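Side-chain contacts in flavin adenine dinucleotide synthase (Saccharomyces cerevisiae, PDB 2WSI), which catalyses the transfer of the adenylyl group of ATP to flavin mononucleotide, making flavin adenine dinucleotide and releasing diphosphate: residues Glu44-Trp49 with Gly54-Ser59; Ser50-Glu55 with Trp78-Ile83. One frame throughout, in Å; residues are numbered along the deposited sequence.

Contact 1 of 2, residues Glu44-Trp49 with Gly54-Ser59; sequences EIFVRW and GEISFS. With FAD (flavin-adenine dinucleotide), chain C.
Ile56, the first residue of strand 56-59, meets Trp49 side chain to side chain: its CG1 lies 3.7 Å from Trp49 CB. With CG1 anti to the carbonyl carbon (chi1 -60°), the longer branch of Ile56 runs toward 44-49, and its CD1 also comes within 4.4 Å of Phe46 CD1. Ile45 crosses this branch at about a right angle, offering CG2 to Ile56 CD1 at 4.2 Å. The flexible, wholly apolar CG1-CD1 arm of an isoleucine suits the spot, since it touches all three side chains. From strand 189-191, Leu191 packs on Ile45 and Trp49, and Met189 on Trp49, while Tyr73 of helix 64-87 meets the Phe46 ring edge-to-face.

The other end is the polar, solvent side, where a water helps to span the segments. The extended chain of Glu55 brings OE1 to 3.3 Å from Trp49 CA and to the rim of the indole, near the ring plane; carboxylate and ring planes stand 85° apart. OE1 also accepts a hydrogen bond from Ser50 N, and the water donates to it and to Arg48 O, 2.8 Å from each. Arg48 is exposed, yet its CG lies over the centre of one indole face, 3.7 Å above the plane, and the guanidinium lays a face against Trp49 CZ2; a long chain ending in a flat charged group can follow the ring while staying exposed.

At the far end of the strand, Ser59 O accepts a hydrogen bond from the ribose hydroxyl O2B of FAD at 2.9 Å, and Ser59 OG is hydrogen-bonded to Val162 O. A ligand held at the C-terminal end of an inner parallel strand is characteristic of the nucleotide-binding alpha/beta fold of the PAPS reductase family, in the HUP clan.

Contact 2 of 2, residues Ser50-Glu55 with Trp78-Ile83; sequences SPLNGE and WEYFFI
A turn-rich loop joining helix 25-45 to strand 56-59 rests here on helix 64-87, and the meeting is carried by a proline-aromatic CH-pi contact. Pro51 CD sits 4.0 Å from the centroid of the Tyr80 ring, 26° off its normal, displaced toward the rim; the closest carbon pair is Pro51 CD and Tyr80 CZ at 3.7 Å. The first torsion of Tyr80 (chi1 164°) sets CG opposite the backbone N and carries the ring out from the helix to meet the proline from the opposite direction. Proline fits because its rigid, puckered ring presents the C-H groups of CD, polarised by the adjoining nitrogen, to the aromatic face. Leu52 adds CD1 at the edge of the ring, 4.3 Å from Tyr80 CE2. Replacing Tyr80 by an alanine is likely to open a gap between loop and helix, leaving Pro51 CD and Leu52 CD1 without the ring they meet.

Polar side chains of the loop help to set its shape. Ser50 OG accepts from Leu52 N at 3.0 Å and from Asn53 N, an ST turn and an ST motif sharing one hydroxyl. Asn53 OD1 takes Glu55 N at 3.1 Å in an Asx turn, the donor tilted 24° from the carbonyl plane. Within the Asx turn, Gly54 has a positive phi, where a side chain would jam against the preceding carbonyl oxygen.

Phe46 meets Tyr80 edge-to-face, and Tyr73 and Leu77 of helix 64-87 pack on Pro51. Leu52 reaches Leu3 of helix 3-18, so the loop lies among three helices just before its chain enters the central sheet.

Overall arrangement
Contact 1 is mostly buried, whereas contact 2 is only partly so and lies away from the annotated sites. Their centres are 8 Å apart, and they share Gly54 and Glu55, where the loop of one becomes the approach to the strand of the other. Phe46 joins them directly, its CE1 packing on Pro51 CB at 3.6 Å. Contact 1 ties the end of helix 25-45 to strand 56-59 through apolar packing with a water bridge at its margin; contact 2 sets the connecting loop on helix 64-87 through an aromatic face, while hydrogen bonds work within the loop. Of the two, contact 1 alone reaches FAD.

Contact 1 of 2, residues Glu44-Trp49 with Gly54-Ser59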
loop_
_atom_site.group_PDB
_atom_site.type_symbol
_atom_site.label_atom_id
_atom_site.label_comp_id
_atom_site.label_asym_id
_atom_site.label_seq_id
_atom_site.Cartn_x
_atom_site.Cartn_y
_atom_site.Cartn_z
ATOM N N GLU A 44 -16.492 9.247 6.280
ATOM C CA GLU A 44 -16.401 8.836 7.687
ATOM C C GLU A 44 -15.116 9.243 8.380
ATOM O O GLU A 44 -15.092 9.383 9.591
ATOM C CB GLU A 44 -16.559 7.324 7.824
ATOM C CG GLU A 44 -17.980 6.837 7.623
ATOM C CD GLU A 44 -18.050 5.315 7.642
ATOM O OE1 GLU A 44 -17.643 4.725 8.664
ATOM O OE2 GLU A 44 -18.500 4.719 6.638
ATOM N N ILE A 45 -14.040 9.427 7.628
ATOM C CA ILE A 45 -12.764 9.689 8.271
ATOM C C ILE A 45 -12.344 11.155 8.235
ATOM O O ILE A 45 -12.058 11.753 9.279
ATOM C CB ILE A 45 -11.698 8.767 7.654
ATOM C CG1 ILE A 45 -12.091 7.313 8.006
ATOM C CG2 ILE A 45 -10.344 9.097 8.192
ATOM C CD1 ILE A 45 -11.267 6.253 7.278
ATOM N N PHE A 46 -12.268 11.725 7.043
ATOM C CA PHE A 46 -11.811 13.100 6.919
ATOM C C PHE A 46 -12.827 14.069 7.499
ATOM O O PHE A 46 -12.507 15.229 7.758
ATOM C CB PHE A 46 -11.522 13.474 5.466
ATOM C CG PHE A 46 -10.348 12.714 4.840
ATOM C CD1 PHE A 46 -9.491 11.955 5.607
ATOM C CD2 PHE A 46 -10.100 12.824 3.481
ATOM C CE1 PHE A 46 -8.426 11.260 5.025
ATOM C CE2 PHE A 46 -9.032 12.163 2.900
ATOM C CZ PHE A 46 -8.199 11.373 3.671
ATOM N N VAL A 47 -14.048 13.609 7.709
ATOM C CA VAL A 47 -15.059 14.494 8.293
ATOM C C VAL A 47 -14.756 14.668 9.788
ATOM O O VAL A 47 -15.075 15.694 10.417
ATOM C CB VAL A 47 -16.450 13.888 8.044
ATOM C CG1 VAL A 47 -17.470 14.400 9.046
ATOM C CG2 VAL A 47 -16.867 14.165 6.576
ATOM N N ARG A 48 -14.088 13.672 10.355
ATOM C CA ARG A 48 -13.861 13.656 11.793
ATOM C C ARG A 48 -12.443 14.035 12.213
ATOM O O ARG A 48 -12.240 14.633 13.272
ATOM C CB ARG A 48 -14.222 12.269 12.305
ATOM C CG ARG A 48 -14.051 12.073 13.768
ATOM C CD ARG A 48 -14.681 10.754 14.133
ATOM N NE ARG A 48 -14.560 10.452 15.549
ATOM C CZ ARG A 48 -14.958 9.305 16.082
ATOM N NH1 ARG A 48 -15.482 8.353 15.299
ATOM N NH2 ARG A 48 -14.801 9.097 17.374
ATOM N N TRP A 49 -11.460 13.710 11.382
ATOM C CA TRP A 49 -10.060 14.049 11.671
ATOM C C TRP A 49 -9.422 14.711 10.441
ATOM O O TRP A 49 -9.782 14.394 9.308
ATOM C CB TRP A 49 -9.263 12.785 11.981
ATOM C CG TRP A 49 -9.746 12.028 13.171
ATOM C CD1 TRP A 49 -9.504 12.326 14.486
ATOM C CD2 TRP A 49 -10.515 10.813 13.165
ATOM N NE1 TRP A 49 -10.099 11.364 15.309
ATOM C CE2 TRP A 49 -10.717 10.432 14.518
ATOM C CE3 TRP A 49 -11.061 10.017 12.153
ATOM C CZ2 TRP A 49 -11.445 9.303 14.877
ATOM C CZ3 TRP A 49 -11.804 8.890 12.522
ATOM C CH2 TRP A 49 -11.989 8.553 13.869
ATOM N N GLY A 54 -1.705 16.525 11.234
ATOM C CA GLY A 54 -1.045 15.617 12.151
ATOM C C GLY A 54 -1.983 14.807 13.037
ATOM O O GLY A 54 -1.518 13.945 13.774
ATOM N N GLU A 55 -3.281 15.082 12.985
ATOM C CA GLU A 55 -4.234 14.296 13.771
ATOM C C GLU A 55 -4.177 12.860 13.288
ATOM O O GLU A 55 -4.391 11.915 14.062
ATOM C CB GLU A 55 -5.677 14.810 13.619
ATOM C CG GLU A 55 -5.907 16.173 14.240
ATOM C CD GLU A 55 -7.329 16.705 14.015
ATOM O OE1 GLU A 55 -8.191 15.950 13.556
ATOM O OE2 GLU A 55 -7.588 17.884 14.301
ATOM N N ILE A 56 -3.916 12.714 11.995
ATOM C CA ILE A 56 -3.798 11.395 11.385
ATOM C C ILE A 56 -2.386 11.188 10.893
ATOM O O ILE A 56 -1.894 12.005 10.132
ATOM C CB ILE A 56 -4.698 11.249 10.150
ATOM C CG1 ILE A 56 -6.179 11.457 10.498
ATOM C CG2 ILE A 56 -4.566 9.842 9.565
ATOM C CD1 ILE A 56 -7.065 11.430 9.274
ATOM N N SER A 57 -1.770 10.063 11.258
ATOM C CA SER A 57 -0.545 9.645 10.609
ATOM C C SER A 57 -0.806 8.404 9.757
ATOM O O SER A 57 -1.596 7.545 10.126
ATOM C CB SER A 57 0.510 9.290 11.632
ATOM O OG SER A 57 1.718 9.038 10.960
ATOM N N PHE A 58 -0.152 8.332 8.615
ATOM C CA PHE A 58 -0.301 7.200 7.699
ATOM C C PHE A 58 0.823 6.194 7.989
ATOM O O PHE A 58 2.017 6.545 7.899
ATOM C CB PHE A 58 -0.199 7.719 6.252
ATOM C CG PHE A 58 -0.629 6.718 5.227
ATOM C CD1 PHE A 58 -1.879 6.803 4.656
ATOM C CD2 PHE A 58 0.215 5.681 4.857
ATOM C CE1 PHE A 58 -2.311 5.850 3.725
ATOM C CE2 PHE A 58 -0.201 4.712 3.937
ATOM C CZ PHE A 58 -1.457 4.793 3.372
ATOM N N SER A 59 0.477 4.958 8.376
ATOM C CA SER A 59 1.532 3.949 8.564
ATOM C C SER A 59 1.896 3.321 7.225
ATOM O O SER A 59 1.085 2.673 6.563
ATOM C CB SER A 59 1.189 2.875 9.616
ATOM O OG SER A 59 0.008 2.161 9.282
HETATM P PA FAD C . 1.247 -6.285 8.247
HETATM O O1A FAD C . 2.373 -6.963 7.515
HETATM O O2A FAD C . 1.577 -6.109 9.704
HETATM O O5B FAD C . 0.776 -4.893 7.560
HETATM C C5B FAD C . -0.486 -4.360 7.915
HETATM C C4B FAD C . -0.402 -2.831 7.856
HETATM O O4B FAD C . 0.263 -2.353 8.995
HETATM C C3B FAD C . 0.411 -2.355 6.667
HETATM O O3B FAD C . -0.390 -2.184 5.525
HETATM C C2B FAD C . 0.959 -1.034 7.174
HETATM O O2B FAD C . 0.008 -0.004 7.001
HETATM C C1B FAD C . 1.142 -1.299 8.645
HETATM N N9A FAD C . 2.527 -1.743 8.867
HETATM C C8A FAD C . 3.012 -3.025 8.936
HETATM N N7A FAD C . 4.351 -2.974 9.175
HETATM C C5A FAD C . 4.710 -1.664 9.232
HETATM C C6A FAD C . 5.920 -1.031 9.432
HETATM N N6A FAD C . 7.064 -1.709 9.634
HETATM N N1A FAD C . 5.937 0.333 9.463
HETATM C C2A FAD C . 4.795 1.087 9.289
HETATM N N3A FAD C . 3.598 0.451 9.050
HETATM C C4A FAD C . 3.570 -0.899 9.058
HETATM N N1 FAD C . -3.244 -5.791 16.546
HETATM C C2 FAD C . -4.111 -6.018 17.583
HETATM O O2 FAD C . -4.382 -7.170 17.923
HETATM N N3 FAD C . -4.678 -4.960 18.250
HETATM C C4 FAD C . -4.381 -3.663 17.893
HETATM O O4 FAD C . -4.935 -2.761 18.529
HETATM C C4X FAD C . -3.496 -3.425 16.836
HETATM N N5 FAD C . -3.168 -2.132 16.436
HETATM C C5X FAD C . -2.300 -1.918 15.384
HETATM C C6 FAD C . -1.964 -0.627 14.975
HETATM C C7 FAD C . -1.058 -0.440 13.927
HETATM C C7M FAD C . -0.667 0.937 13.471
HETATM C C8 FAD C . -0.511 -1.544 13.286
HETATM C C8M FAD C . 0.442 -1.361 12.143
HETATM C C9 FAD C . -0.855 -2.822 13.688
HETATM C C9A FAD C . -1.733 -3.016 14.736
HETATM N N10 FAD C . -2.044 -4.303 15.127
HETATM C C10 FAD C . -2.941 -4.505 16.157
HETATM C "C1'" FAD C . -1.448 -5.472 14.391
HETATM C "C2'" FAD C . -2.337 -5.862 13.190
HETATM O "O2'" FAD C . -3.691 -6.044 13.529
HETATM C "C3'" FAD C . -1.845 -7.113 12.468
HETATM O "O3'" FAD C . -2.090 -8.240 13.274
HETATM C "C4'" FAD C . -0.364 -7.012 12.157
HETATM O "O4'" FAD C . -0.076 -5.760 11.569
HETATM C "C5'" FAD C . 0.053 -8.109 11.176
HETATM O "O5'" FAD C . -0.926 -8.219 10.160
HETATM P P FAD C . -0.501 -8.448 8.623
HETATM O O1P FAD C . 0.707 -9.353 8.565
HETATM O O2P FAD C . -1.692 -8.914 7.817
HETATM O O3P FAD C . -0.131 -7.032 7.988
HETATM O O HOH W 1 -10.631 16.159 14.900
#

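Contact 2 of 2, residues Ser50-Glu55 with Trp78-Ile83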
loop_
_atom_site.group_PDB
_atom_site.type_symbol
_atom_site.label_atom_id
_atom_site.label_comp_id
_atom_site.label_asym_id
_atom_site.label_seq_id
_atom_site.Cartn_x
_atom_site.Cartn_y
_atom_site.Cartn_z
ATOM N N SER A 50 -8.479 15.615 10.653
ATOM C CA SER A 50 -7.756 16.219 9.522
ATOM C C SER A 50 -6.679 15.299 8.985
ATOM O O SER A 50 -5.864 14.774 9.746
ATOM C CB SER A 50 -7.096 17.518 9.946
ATOM O OG SER A 50 -6.144 17.906 8.970
ATOM N N PRO A 51 -6.629 15.116 7.660
ATOM C CA PRO A 51 -5.543 14.297 7.098
ATOM C C PRO A 51 -4.237 15.089 6.876
ATOM O O PRO A 51 -3.256 14.532 6.411
ATOM C CB PRO A 51 -6.103 13.854 5.754
ATOM C CG PRO A 51 -7.055 14.968 5.360
ATOM C CD PRO A 51 -7.600 15.546 6.642
ATOM N N LEU A 52 -4.230 16.371 7.210
ATOM C CA LEU A 52 -3.054 17.195 6.938
ATOM C C LEU A 52 -2.287 17.616 8.189
ATOM O O LEU A 52 -1.055 17.635 8.187
ATOM C CB LEU A 52 -3.447 18.429 6.146
ATOM C CG LEU A 52 -3.995 18.190 4.736
ATOM C CD1 LEU A 52 -4.655 19.450 4.195
ATOM C CD2 LEU A 52 -2.919 17.714 3.803
ATOM N N ASN A 53 -2.989 17.902 9.269
ATOM C CA ASN A 53 -2.360 18.686 10.343
ATOM C C ASN A 53 -1.649 17.847 11.398
ATOM O O ASN A 53 -1.044 18.389 12.342
ATOM C CB ASN A 53 -3.383 19.644 10.971
ATOM C CG ASN A 53 -4.499 18.909 11.710
ATOM O OD1 ASN A 53 -4.469 17.692 11.853
ATOM N ND2 ASN A 53 -5.504 19.649 12.150
ATOM N N GLY A 54 -1.705 16.525 11.234
ATOM C CA GLY A 54 -1.045 15.617 12.151
ATOM C C GLY A 54 -1.983 14.807 13.037
ATOM O O GLY A 54 -1.518 13.945 13.774
ATOM N N GLU A 55 -3.281 15.082 12.985
ATOM C CA GLU A 55 -4.234 14.296 13.771
ATOM C C GLU A 55 -4.177 12.860 13.288
ATOM O O GLU A 55 -4.391 11.915 14.062
ATOM C CB GLU A 55 -5.677 14.810 13.619
ATOM C CG GLU A 55 -5.907 16.173 14.240
ATOM C CD GLU A 55 -7.329 16.705 14.015
ATOM O OE1 GLU A 55 -8.191 15.950 13.556
ATOM O OE2 GLU A 55 -7.588 17.884 14.301
ATOM N N TRP A 78 -6.946 15.010 -2.453
ATOM C CA TRP A 78 -7.218 15.986 -3.510
ATOM C C TRP A 78 -8.699 16.406 -3.431
ATOM O O TRP A 78 -9.037 17.600 -3.343
ATOM C CB TRP A 78 -6.930 15.366 -4.863
ATOM C CG TRP A 78 -7.098 16.309 -6.026
ATOM C CD1 TRP A 78 -8.007 16.199 -7.066
ATOM C CD2 TRP A 78 -6.311 17.474 -6.306
ATOM N NE1 TRP A 78 -7.830 17.241 -7.962
ATOM C CE2 TRP A 78 -6.796 18.034 -7.518
ATOM C CE3 TRP A 78 -5.261 18.122 -5.635
ATOM C CZ2 TRP A 78 -6.262 19.209 -8.066
ATOM C CZ3 TRP A 78 -4.732 19.283 -6.182
ATOM C CH2 TRP A 78 -5.233 19.816 -7.386
ATOM N N GLU A 79 -9.582 15.418 -3.450
ATOM C CA GLU A 79 -11.028 15.708 -3.373
ATOM C C GLU A 79 -11.412 16.467 -2.085
ATOM O O GLU A 79 -12.244 17.368 -2.098
ATOM C CB GLU A 79 -11.833 14.396 -3.515
ATOM C CG GLU A 79 -13.347 14.601 -3.547
ATOM C CD GLU A 79 -14.101 13.390 -4.090
ATOM O OE1 GLU A 79 -13.531 12.643 -4.912
ATOM O OE2 GLU A 79 -15.262 13.193 -3.681
ATOM N N TYR A 80 -10.772 16.127 -0.975
ATOM C CA TYR A 80 -11.051 16.725 0.334
ATOM C C TYR A 80 -10.820 18.232 0.311
ATOM O O TYR A 80 -11.560 19.028 0.896
ATOM C CB TYR A 80 -10.128 16.083 1.383
ATOM C CG TYR A 80 -10.006 16.815 2.707
ATOM C CD1 TYR A 80 -10.970 16.658 3.701
ATOM C CD2 TYR A 80 -8.904 17.622 2.980
ATOM C CE1 TYR A 80 -10.861 17.311 4.930
ATOM C CE2 TYR A 80 -8.767 18.274 4.220
ATOM C CZ TYR A 80 -9.754 18.114 5.182
ATOM O OH TYR A 80 -9.645 18.738 6.402
ATOM N N PHE A 81 -9.779 18.623 -0.384
ATOM C CA PHE A 81 -9.454 20.027 -0.459
ATOM C C PHE A 81 -10.614 20.806 -1.093
ATOM O O PHE A 81 -10.967 21.889 -0.642
ATOM C CB PHE A 81 -8.189 20.199 -1.257
ATOM C CG PHE A 81 -7.865 21.620 -1.566
ATOM C CD1 PHE A 81 -7.350 22.466 -0.579
ATOM C CD2 PHE A 81 -8.068 22.116 -2.839
ATOM C CE1 PHE A 81 -7.039 23.792 -0.872
ATOM C CE2 PHE A 81 -7.753 23.438 -3.141
ATOM C CZ PHE A 81 -7.243 24.274 -2.145
ATOM N N PHE A 82 -11.209 20.254 -2.139
ATOM C CA PHE A 82 -12.282 20.964 -2.830
ATOM C C PHE A 82 -13.603 20.933 -2.045
ATOM O O PHE A 82 -14.319 21.936 -1.982
ATOM C CB PHE A 82 -12.415 20.431 -4.264
ATOM C CG PHE A 82 -11.196 20.716 -5.098
ATOM C CD1 PHE A 82 -11.022 21.964 -5.680
ATOM C CD2 PHE A 82 -10.197 19.761 -5.255
ATOM C CE1 PHE A 82 -9.893 22.257 -6.425
ATOM C CE2 PHE A 82 -9.047 20.043 -5.993
ATOM C CZ PHE A 82 -8.900 21.304 -6.581
ATOM N N ILE A 83 -13.893 19.803 -1.419
ATOM C CA ILE A 83 -15.050 19.685 -0.546
ATOM C C ILE A 83 -14.955 20.724 0.588
ATOM O O ILE A 83 -15.922 21.427 0.899
ATOM C CB ILE A 83 -15.178 18.230 0.037
ATOM C CG1 ILE A 83 -15.417 17.220 -1.093
ATOM C CG2 ILE A 83 -16.353 18.145 1.038
ATOM C CD1 ILE A 83 -15.440 15.731 -0.605
#